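Local atomic coordinates of ribosomal RNA processing protein 6 (Trypanosoma brucei brucei, PDB entry 4NLC), a protein that probably degrades and processes RNA from its 3' end as the exosome-associated nuclease Rrp6, represented here by its catalytic core. Residues P22-E27 / H39-R44; E92-L97 / H224-V229; R296-W301 / M352-I357. The protein carries 1 engineered substitution. All blocks are in the same frame, centred on the assembly; numbering follows the deposited sequence.

Interaction 1: P22-E27 / H39-R44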
loop_
_atom_site.group_PDB
_atom_site.type_symbol
_atom_site.label_atom_id
_atom_site.label_comp_id
_atom_site.label_asym_id
_atom_site.label_seq_id
_atom_site.Cartn_x
_atom_site.Cartn_y
_atom_site.Cartn_z
ATOM N N PRO A 22 -11.022 -4.810 -11.229
ATOM C CA PRO A 22 -9.737 -4.347 -11.769
ATOM C C PRO A 22 -9.736 -4.073 -13.265
ATOM O O PRO A 22 -10.279 -4.854 -14.030
ATOM C CB PRO A 22 -8.780 -5.495 -11.422
ATOM C CG PRO A 22 -9.634 -6.693 -11.394
ATOM C CD PRO A 22 -11.008 -6.262 -10.959
ATOM N N VAL A 23 -9.137 -2.958 -13.662
ATOM C CA VAL A 23 -8.886 -2.583 -15.055
ATOM C C VAL A 23 -7.377 -2.816 -15.139
ATOM O O VAL A 23 -6.639 -2.314 -14.282
ATOM C CB VAL A 23 -9.270 -1.115 -15.403
ATOM C CG1 VAL A 23 -8.796 -0.746 -16.807
ATOM C CG2 VAL A 23 -10.780 -0.902 -15.283
ATOM N N TYR A 24 -6.920 -3.628 -16.110
ATOM C CA TYR A 24 -5.494 -3.960 -16.184
ATOM C C TYR A 24 -5.006 -4.213 -17.619
ATOM O O TYR A 24 -5.782 -4.590 -18.506
ATOM C CB TYR A 24 -5.209 -5.198 -15.294
ATOM C CG TYR A 24 -5.901 -6.444 -15.799
ATOM C CD1 TYR A 24 -7.263 -6.650 -15.570
ATOM C CD2 TYR A 24 -5.230 -7.360 -16.602
ATOM C CE1 TYR A 24 -7.933 -7.734 -16.129
ATOM C CE2 TYR A 24 -5.870 -8.492 -17.096
ATOM C CZ TYR A 24 -7.227 -8.659 -16.884
ATOM O OH TYR A 24 -7.869 -9.743 -17.417
ATOM N N TYR A 25 -3.685 -4.105 -17.795
ATOM C CA TYR A 25 -3.001 -4.327 -19.054
ATOM C C TYR A 25 -2.138 -5.590 -19.050
ATOM O O TYR A 25 -1.499 -5.918 -18.041
ATOM C CB TYR A 25 -2.166 -3.100 -19.410
ATOM C CG TYR A 25 -2.998 -1.905 -19.820
ATOM C CD1 TYR A 25 -3.695 -1.149 -18.871
ATOM C CD2 TYR A 25 -3.059 -1.498 -21.150
ATOM C CE1 TYR A 25 -4.442 -0.034 -19.244
ATOM C CE2 TYR A 25 -3.778 -0.366 -21.528
ATOM C CZ TYR A 25 -4.472 0.359 -20.573
ATOM O OH TYR A 25 -5.185 1.467 -20.959
ATOM N N ASP A 26 -2.079 -6.268 -20.191
ATOM C CA ASP A 26 -1.230 -7.456 -20.302
ATOM C C ASP A 26 0.178 -7.027 -20.752
ATOM O O ASP A 26 0.467 -5.821 -20.764
ATOM C CB ASP A 26 -1.859 -8.521 -21.229
ATOM C CG ASP A 26 -2.229 -8.031 -22.629
ATOM O OD1 ASP A 26 -1.606 -7.047 -23.105
ATOM O OD2 ASP A 26 -3.180 -8.595 -23.221
ATOM N N GLU A 27 1.038 -8.002 -21.131
ATOM C CA GLU A 27 2.416 -7.765 -21.578
ATOM C C GLU A 27 2.495 -7.167 -22.979
ATOM O O GLU A 27 3.560 -6.697 -23.376
ATOM C CB GLU A 27 3.301 -9.022 -21.453
ATOM C CG GLU A 27 2.763 -10.265 -22.125
ATOM C CD GLU A 27 1.913 -11.105 -21.201
ATOM O OE1 GLU A 27 2.454 -12.073 -20.627
ATOM O OE2 GLU A 27 0.724 -10.766 -21.005
ATOM N N HIS A 39 -8.857 -12.537 -9.236
ATOM C CA HIS A 39 -7.499 -12.101 -9.521
ATOM C C HIS A 39 -7.306 -12.462 -11.011
ATOM O O HIS A 39 -7.402 -13.647 -11.352
ATOM C CB HIS A 39 -6.544 -12.893 -8.629
ATOM C CG HIS A 39 -5.119 -12.472 -8.694
ATOM N ND1 HIS A 39 -4.405 -12.495 -9.885
ATOM C CD2 HIS A 39 -4.290 -12.126 -7.685
ATOM C CE1 HIS A 39 -3.169 -12.164 -9.555
ATOM N NE2 HIS A 39 -3.058 -11.917 -8.240
ATOM N N PRO A 40 -7.075 -11.484 -11.917
ATOM C CA PRO A 40 -7.038 -11.818 -13.355
ATOM C C PRO A 40 -5.826 -12.617 -13.827
ATOM O O PRO A 40 -5.855 -13.168 -14.921
ATOM C CB PRO A 40 -7.152 -10.463 -14.039
ATOM C CG PRO A 40 -6.628 -9.496 -13.065
ATOM C CD PRO A 40 -6.966 -10.023 -11.708
ATOM N N PHE A 41 -4.787 -12.713 -13.010
ATOM C CA PHE A 41 -3.630 -13.530 -13.375
ATOM C C PHE A 41 -3.527 -14.816 -12.517
ATOM O O PHE A 41 -2.483 -15.454 -12.515
ATOM C CB PHE A 41 -2.340 -12.691 -13.353
ATOM C CG PHE A 41 -2.298 -11.741 -14.518
ATOM C CD1 PHE A 41 -1.987 -12.194 -15.797
ATOM C CD2 PHE A 41 -2.625 -10.401 -14.352
ATOM C CE1 PHE A 41 -1.999 -11.315 -16.889
ATOM C CE2 PHE A 41 -2.601 -9.521 -15.433
ATOM C CZ PHE A 41 -2.316 -9.986 -16.699
ATOM N N ALA A 42 -4.614 -15.213 -11.826
ATOM C CA ALA A 42 -4.598 -16.401 -10.951
ATOM C C ALA A 42 -4.170 -17.677 -11.668
ATOM O O ALA A 42 -3.292 -18.372 -11.172
ATOM C CB ALA A 42 -5.937 -16.595 -10.248
ATOM N N GLU A 43 -4.717 -17.927 -12.859
ATOM C CA GLU A 43 -4.400 -19.105 -13.680
ATOM C C GLU A 43 -2.939 -19.086 -14.164
ATOM O O GLU A 43 -2.277 -20.113 -14.117
ATOM C CB GLU A 43 -5.370 -19.237 -14.874
ATOM C CG GLU A 43 -6.835 -19.278 -14.480
ATOM C CD GLU A 43 -7.572 -17.947 -14.443
ATOM O OE1 GLU A 43 -6.923 -16.881 -14.301
ATOM O OE2 GLU A 43 -8.820 -17.980 -14.535
ATOM N N ARG A 44 -2.430 -17.918 -14.596
ATOM C CA ARG A 44 -1.031 -17.818 -15.030
ATOM C C ARG A 44 -0.039 -18.057 -13.868
ATOM O O ARG A 44 0.919 -18.810 -14.044
ATOM C CB ARG A 44 -0.762 -16.486 -15.730
ATOM C CG ARG A 44 0.478 -16.527 -16.597
ATOM C CD ARG A 44 0.711 -15.215 -17.310
ATOM N NE ARG A 44 -0.264 -14.945 -18.370
ATOM C CZ ARG A 44 -0.301 -13.809 -19.053
ATOM N NH1 ARG A 44 0.584 -12.855 -18.811
ATOM N NH2 ARG A 44 -1.220 -13.620 -19.990
#
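Pro22 and Pro40 are the residues whose CA atoms come nearest, 8.1 Å apart, where strand 23-25 faces a type I beta turn from His39 to Ala42 that leads into helix 42-46. The turn lays the Pro40 ring over one face of Tyr24: CB lies 3.8 Å from the centroid of the Tyr24 ring and 28° off its normal, a CH-pi contact displaced toward the CZ rim. Tyr24 reaches this place because its CG sits between the backbone N and the carbonyl carbon (chi1 65°). Phe41 comes in obliquely beside it, CE2 reaching 3.6 Å from CD2 of Tyr24, with the two ring planes steeply inclined. Inside the turn, His39 ND1 accepts the Phe41 N-H in its ring plane, while NE2 is hydrogen-bonded to Ser261 O.

At the outer end Glu27 meets Arg44 in a salt bridge, OE1 lying 2.7 Å from NH1. Arg44 NH1 also gives a hydrogen bond of 3.0 Å to the syn lone pair of Glu27 OE2, close to the guanidinium plane, and Phe41 CE1 lies against one face of that guanidinium. Leu140 of helix 136-140 and the loop residue Tyr165 pack alongside, joining this N-terminal part of the catalytic core to the exonuclease fold. Because one nitrogen serves both carboxylate oxygens, with the flat groups 54° apart, the pairing is not the two-nitrogen, coplanar kind, and aromatic and proline packing supplies most of the interface.

Interaction 2: E92-L97 / H224-V229; sequences EIAVDL and HFLLYV
Ala94 of strand 92-100 points its methyl group at two consecutive leucines of helix 226-238: Ala94 CB lies 3.6 Å from Leu226 CB and 3.9 Å from Leu227 CG. The two leucines diverge. Leu226 slants across the strand on the Val95 side, with CD2 4.2 Å from Val95 O. Leu227 is splayed away from it, its CG beside its own backbone N (chi1 -65°), and its branched end lies over the strand backbone: CD1 reaches Glu92 O, whereas CD2 rests 3.7 Å from the carbonyl carbon of Ile93 and close to Ala94 N. The helix is thereby packed on one side of the central sheet of the RNase H-like exonuclease fold, and Val147 of the adjoining strand 145-148 touches both leucines. Further along the same strand, Asp96 lies close to Asp222 and Asp154, a cluster of acids consistent with the metal-binding site of DEDD exonucleases, although Asp96 makes no contact with 224-229. At the opposite end, Glu92 crosses Leu227 obliquely and offers its aliphatic part, with CG 3.8 Å from CD2 of Leu227. A bend about the CB-CG bond carries the Glu92 carboxylate to a salt bridge with Arg117 and a hydrogen bond with Gln54.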
loop_
_atom_site.group_PDB
_atom_site.type_symbol
_atom_site.label_atom_id
_atom_site.label_comp_id
_atom_site.label_asym_id
_atom_site.label_seq_id
_atom_site.Cartn_x
_atom_site.Cartn_y
_atom_site.Cartn_z
ATOM N N GLU A 92 16.575 -10.703 -11.990
ATOM C CA GLU A 92 16.038 -10.368 -10.684
ATOM C C GLU A 92 16.151 -8.879 -10.402
ATOM O O GLU A 92 17.180 -8.259 -10.689
ATOM C CB GLU A 92 16.601 -11.225 -9.523
ATOM C CG GLU A 92 18.053 -10.990 -9.152
ATOM C CD GLU A 92 19.075 -11.678 -10.027
ATOM O OE1 GLU A 92 18.765 -12.765 -10.571
ATOM O OE2 GLU A 92 20.178 -11.109 -10.195
ATOM N N ILE A 93 15.064 -8.304 -9.852
ATOM C CA ILE A 93 14.995 -6.878 -9.510
ATOM C C ILE A 93 14.400 -6.778 -8.140
ATOM O O ILE A 93 13.604 -7.651 -7.774
ATOM C CB ILE A 93 14.192 -6.028 -10.549
ATOM C CG1 ILE A 93 12.657 -6.318 -10.488
ATOM C CG2 ILE A 93 14.756 -6.165 -11.991
ATOM C CD1 ILE A 93 11.755 -5.455 -11.429
ATOM N N ALA A 94 14.772 -5.719 -7.382
ATOM C CA ALA A 94 14.265 -5.467 -6.023
ATOM C C ALA A 94 13.288 -4.325 -6.139
ATOM O O ALA A 94 13.591 -3.326 -6.794
ATOM C CB ALA A 94 15.398 -5.090 -5.090
ATOM N N VAL A 95 12.092 -4.494 -5.558
ATOM C CA VAL A 95 11.031 -3.511 -5.630
ATOM C C VAL A 95 10.498 -3.172 -4.227
ATOM O O VAL A 95 10.419 -4.037 -3.346
ATOM C CB VAL A 95 9.876 -3.959 -6.592
ATOM C CG1 VAL A 95 8.872 -2.820 -6.840
ATOM C CG2 VAL A 95 10.402 -4.511 -7.931
ATOM N N ASP A 96 10.113 -1.905 -4.043
ATOM C CA ASP A 96 9.427 -1.383 -2.867
ATOM C C ASP A 96 8.505 -0.220 -3.293
ATOM O O ASP A 96 8.623 0.311 -4.399
ATOM C CB ASP A 96 10.389 -0.994 -1.727
ATOM C CG ASP A 96 9.714 -0.792 -0.365
ATOM O OD1 ASP A 96 8.603 -1.357 -0.150
ATOM O OD2 ASP A 96 10.301 -0.080 0.489
ATOM N N LEU A 97 7.565 0.143 -2.432
ATOM C CA LEU A 97 6.620 1.211 -2.722
ATOM C C LEU A 97 6.489 2.115 -1.514
ATOM O O LEU A 97 6.599 1.635 -0.383
ATOM C CB LEU A 97 5.217 0.604 -2.998
ATOM C CG LEU A 97 4.980 -0.381 -4.153
ATOM C CD1 LEU A 97 3.536 -0.873 -4.142
ATOM C CD2 LEU A 97 5.207 0.258 -5.488
ATOM N N HIS A 224 18.160 -0.752 -2.547
ATOM C CA HIS A 224 19.605 -0.814 -2.831
ATOM C C HIS A 224 20.333 -2.072 -2.295
ATOM O O HIS A 224 21.194 -2.621 -2.997
ATOM C CB HIS A 224 20.277 0.458 -2.318
ATOM C CG HIS A 224 21.747 0.496 -2.578
ATOM N ND1 HIS A 224 22.252 0.965 -3.768
ATOM C CD2 HIS A 224 22.773 0.093 -1.788
ATOM C CE1 HIS A 224 23.566 0.838 -3.672
ATOM N NE2 HIS A 224 23.922 0.303 -2.500
ATOM N N PHE A 225 19.945 -2.560 -1.100
ATOM C CA PHE A 225 20.599 -3.734 -0.499
ATOM C C PHE A 225 19.801 -5.046 -0.648
ATOM O O PHE A 225 20.292 -6.109 -0.255
ATOM C CB PHE A 225 20.903 -3.480 0.997
ATOM C CG PHE A 225 21.520 -2.133 1.316
ATOM C CD1 PHE A 225 22.899 -1.956 1.288
ATOM C CD2 PHE A 225 20.728 -1.060 1.698
ATOM C CE1 PHE A 225 23.467 -0.725 1.613
ATOM C CE2 PHE A 225 21.297 0.182 1.973
ATOM C CZ PHE A 225 22.662 0.330 1.970
ATOM N N LEU A 226 18.582 -4.962 -1.191
ATOM C CA LEU A 226 17.653 -6.067 -1.247
ATOM C C LEU A 226 18.096 -7.242 -2.123
ATOM O O LEU A 226 17.833 -8.390 -1.753
ATOM C CB LEU A 226 16.242 -5.585 -1.621
ATOM C CG LEU A 226 15.061 -6.518 -1.234
ATOM C CD1 LEU A 226 15.167 -6.998 0.229
ATOM C CD2 LEU A 226 13.719 -5.820 -1.438
ATOM N N LEU A 227 18.785 -7.000 -3.242
ATOM C CA LEU A 227 19.235 -8.146 -4.051
ATOM C C LEU A 227 20.373 -8.917 -3.395
ATOM O O LEU A 227 20.423 -10.123 -3.552
ATOM C CB LEU A 227 19.573 -7.764 -5.487
ATOM C CG LEU A 227 18.409 -7.268 -6.336
ATOM C CD1 LEU A 227 18.917 -6.752 -7.663
ATOM C CD2 LEU A 227 17.341 -8.329 -6.500
ATOM N N TYR A 228 21.245 -8.244 -2.622
ATOM C CA TYR A 228 22.315 -8.931 -1.863
ATOM C C TYR A 228 21.675 -9.757 -0.768
ATOM O O TYR A 228 22.082 -10.891 -0.560
ATOM C CB TYR A 228 23.323 -7.951 -1.251
ATOM C CG TYR A 228 24.359 -8.608 -0.348
ATOM C CD1 TYR A 228 25.405 -9.360 -0.881
ATOM C CD2 TYR A 228 24.310 -8.449 1.035
ATOM C CE1 TYR A 228 26.375 -9.941 -0.062
ATOM C CE2 TYR A 228 25.269 -9.038 1.868
ATOM C CZ TYR A 228 26.304 -9.776 1.311
ATOM O OH TYR A 228 27.264 -10.336 2.116
ATOM N N VAL A 229 20.685 -9.179 -0.060
ATOM C CA VAL A 229 19.916 -9.828 1.019
ATOM C C VAL A 229 19.265 -11.082 0.439
ATOM O O VAL A 229 19.356 -12.162 1.025
ATOM C CB VAL A 229 18.889 -8.831 1.654
ATOM C CG1 VAL A 229 17.785 -9.550 2.429
ATOM C CG2 VAL A 229 19.606 -7.821 2.552
#

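Interaction 3: R296-W301 / M352-I357; sequences REIFNW and MKLLQI
Within the helical HRDC domain, Trp301 of helix 289-309 meets Lys353, Leu354 and Ile357 of helix 351-359, the two short segments antiparallel but inclined, 154° between their N-to-C directions, with their axes 10.2 Å apart. The indole is approached from several directions. Leu354 comes in at about a right angle and sets its CD2 methyl over one face, 3.8 Å from the centroid of the six-membered ring of Trp301, in a CH-pi contact. Lys353 instead runs past the edge of the pyrrole part, where its CE methylene lies 3.4 Å from Trp301 NE1; the contact is made by the aliphatic chain. Having its CG anti to the backbone N (chi1 177°), Trp301 points toward helix 351-359, and CD1 of Ile357 packs on its CB. Ile298 packs beside the indole contact: its CD1 lies between two methyls, 3.6 Å from CD2 of Leu354 and 3.8 Å from CG2 of Ile357. CG2 of Ile357 also lies 3.7 Å from CB of Glu297 on the more exposed flank. On the buried side, Met317 touches Ile298, Trp301 and Leu354, while helix 319-328 meets Ile298 through Val322 and Ile325, and helix 333-339 packs against Leu354 through Val336.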
loop_
_atom_site.group_PDB
_atom_site.type_symbol
_atom_site.label_atom_id
_atom_site.label_comp_id
_atom_site.label_asym_id
_atom_site.label_seq_id
_atom_site.Cartn_x
_atom_site.Cartn_y
_atom_site.Cartn_z
ATOM N N ARG A 296 -23.092 4.977 16.593
ATOM C CA ARG A 296 -23.226 4.218 15.355
ATOM C C ARG A 296 -23.510 5.096 14.148
ATOM O O ARG A 296 -22.847 4.941 13.110
ATOM C CB ARG A 296 -24.297 3.126 15.514
ATOM C CG ARG A 296 -24.610 2.337 14.224
ATOM C CD ARG A 296 -25.631 1.237 14.463
ATOM N NE ARG A 296 -26.141 0.685 13.205
ATOM C CZ ARG A 296 -26.877 -0.420 13.117
ATOM N NH1 ARG A 296 -27.186 -1.112 14.210
ATOM N NH2 ARG A 296 -27.297 -0.854 11.933
ATOM N N GLU A 297 -24.494 6.007 14.280
ATOM C CA GLU A 297 -24.920 6.914 13.206
ATOM C C GLU A 297 -23.838 7.941 12.842
ATOM O O GLU A 297 -23.651 8.198 11.658
ATOM C CB GLU A 297 -26.267 7.583 13.519
ATOM C CG GLU A 297 -27.461 6.643 13.636
ATOM C CD GLU A 297 -27.936 5.985 12.356
ATOM O OE1 GLU A 297 -28.113 6.699 11.343
ATOM O OE2 GLU A 297 -28.165 4.753 12.376
ATOM N N ILE A 298 -23.124 8.516 13.842
ATOM C CA ILE A 298 -22.012 9.442 13.575
ATOM C C ILE A 298 -20.886 8.678 12.830
ATOM O O ILE A 298 -20.348 9.179 11.845
ATOM C CB ILE A 298 -21.468 10.137 14.852
ATOM C CG1 ILE A 298 -22.516 11.115 15.493
ATOM C CG2 ILE A 298 -20.114 10.837 14.578
ATOM C CD1 ILE A 298 -22.890 12.423 14.666
ATOM N N PHE A 299 -20.579 7.455 13.282
ATOM C CA PHE A 299 -19.562 6.624 12.666
ATOM C C PHE A 299 -19.931 6.269 11.224
ATOM O O PHE A 299 -19.069 6.311 10.351
ATOM C CB PHE A 299 -19.261 5.367 13.515
ATOM C CG PHE A 299 -18.014 4.649 13.040
ATOM C CD1 PHE A 299 -18.071 3.733 11.989
ATOM C CD2 PHE A 299 -16.772 4.947 13.585
ATOM C CE1 PHE A 299 -16.908 3.109 11.515
ATOM C CE2 PHE A 299 -15.617 4.302 13.128
ATOM C CZ PHE A 299 -15.690 3.395 12.091
ATOM N N ASN A 300 -21.200 5.935 10.972
ATOM C CA ASN A 300 -21.654 5.591 9.618
ATOM C C ASN A 300 -21.684 6.796 8.722
ATOM O O ASN A 300 -21.317 6.676 7.558
ATOM C CB ASN A 300 -22.976 4.832 9.632
ATOM C CG ASN A 300 -22.777 3.437 10.143
ATOM O OD1 ASN A 300 -21.644 2.992 10.357
ATOM N ND2 ASN A 300 -23.853 2.714 10.344
ATOM N N TRP A 301 -22.041 7.974 9.285
ATOM C CA TRP A 301 -21.992 9.233 8.555
ATOM C C TRP A 301 -20.510 9.560 8.207
ATOM O O TRP A 301 -20.219 9.998 7.086
ATOM C CB TRP A 301 -22.599 10.382 9.378
ATOM C CG TRP A 301 -22.470 11.683 8.655
ATOM C CD1 TRP A 301 -23.302 12.157 7.687
ATOM C CD2 TRP A 301 -21.333 12.565 8.675
ATOM N NE1 TRP A 301 -22.772 13.293 7.123
ATOM C CE2 TRP A 301 -21.570 13.572 7.717
ATOM C CE3 TRP A 301 -20.146 12.614 9.429
ATOM C CZ2 TRP A 301 -20.682 14.637 7.513
ATOM C CZ3 TRP A 301 -19.257 13.658 9.216
ATOM C CH2 TRP A 301 -19.532 14.661 8.274
ATOM N N MET A 352 -24.993 20.683 10.274
ATOM C CA MET A 352 -26.446 20.596 10.473
ATOM C C MET A 352 -26.949 19.156 10.380
ATOM O O MET A 352 -27.905 18.790 11.078
ATOM C CB MET A 352 -27.208 21.554 9.539
ATOM C CG MET A 352 -26.922 23.046 9.819
ATOM S SD MET A 352 -26.950 23.565 11.575
ATOM C CE MET A 352 -28.716 23.544 11.894
ATOM N N LYS A 353 -26.269 18.330 9.564
ATOM C CA LYS A 353 -26.554 16.898 9.409
ATOM C C LYS A 353 -26.125 16.148 10.693
ATOM O O LYS A 353 -26.865 15.286 11.170
ATOM C CB LYS A 353 -25.824 16.332 8.163
ATOM C CG LYS A 353 -26.169 14.881 7.834
ATOM C CD LYS A 353 -26.613 14.695 6.379
ATOM C CE LYS A 353 -25.469 14.550 5.395
ATOM N NZ LYS A 353 -25.961 14.333 4.008
ATOM N N LEU A 354 -24.927 16.477 11.247
ATOM C CA LEU A 354 -24.424 15.864 12.488
ATOM C C LEU A 354 -25.354 16.231 13.637
ATOM O O LEU A 354 -25.695 15.378 14.460
ATOM C CB LEU A 354 -22.996 16.328 12.809
ATOM C CG LEU A 354 -21.898 15.922 11.852
ATOM C CD1 LEU A 354 -20.622 16.677 12.158
ATOM C CD2 LEU A 354 -21.620 14.453 11.950
ATOM N N LEU A 355 -25.799 17.488 13.654
ATOM C CA LEU A 355 -26.750 18.030 14.620
ATOM C C LEU A 355 -28.123 17.340 14.487
ATOM O O LEU A 355 -28.770 17.086 15.499
ATOM C CB LEU A 355 -26.863 19.550 14.414
ATOM C CG LEU A 355 -27.744 20.346 15.366
ATOM C CD1 LEU A 355 -27.391 20.064 16.810
ATOM C CD2 LEU A 355 -27.659 21.829 15.068
ATOM N N GLN A 356 -28.539 16.987 13.260
ATOM C CA GLN A 356 -29.820 16.295 13.055
ATOM C C GLN A 356 -29.772 14.870 13.630
ATOM O O GLN A 356 -30.761 14.410 14.228
ATOM C CB GLN A 356 -30.221 16.286 11.560
ATOM C CG GLN A 356 -31.729 16.104 11.338
ATOM C CD GLN A 356 -32.571 16.998 12.220
ATOM O OE1 GLN A 356 -32.493 18.241 12.182
ATOM N NE2 GLN A 356 -33.376 16.375 13.057
ATOM N N ILE A 357 -28.603 14.194 13.470
ATOM C CA ILE A 357 -28.331 12.844 13.990
ATOM C C ILE A 357 -28.579 12.822 15.498
ATOM O O ILE A 357 -29.283 11.944 15.986
ATOM C CB ILE A 357 -26.898 12.337 13.610
ATOM C CG1 ILE A 357 -26.831 11.942 12.113
ATOM C CG2 ILE A 357 -26.443 11.167 14.522
ATOM C CD1 ILE A 357 -25.376 11.782 11.509
#

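The three contacts follow one another along the chain and do not touch. Interactions 1 and 2 are the nearer pair, their centres 24 Å apart and their closest atoms about 13 Å apart; the first lies in the N-terminal part, against the exonuclease domain, and the second packs a helix on its sheet. Interaction 2 is the one beside the probable catalytic acids. Interaction 3 belongs to the HRDC domain, its centre 40 Å from that of interaction 1 and 47 Å from that of interaction 2, across the chain's centre from the latter. In that domain, the disulfide of residue 321 with Cys340, seen in another structure of this protein, is absent here because Ser321 is engineered.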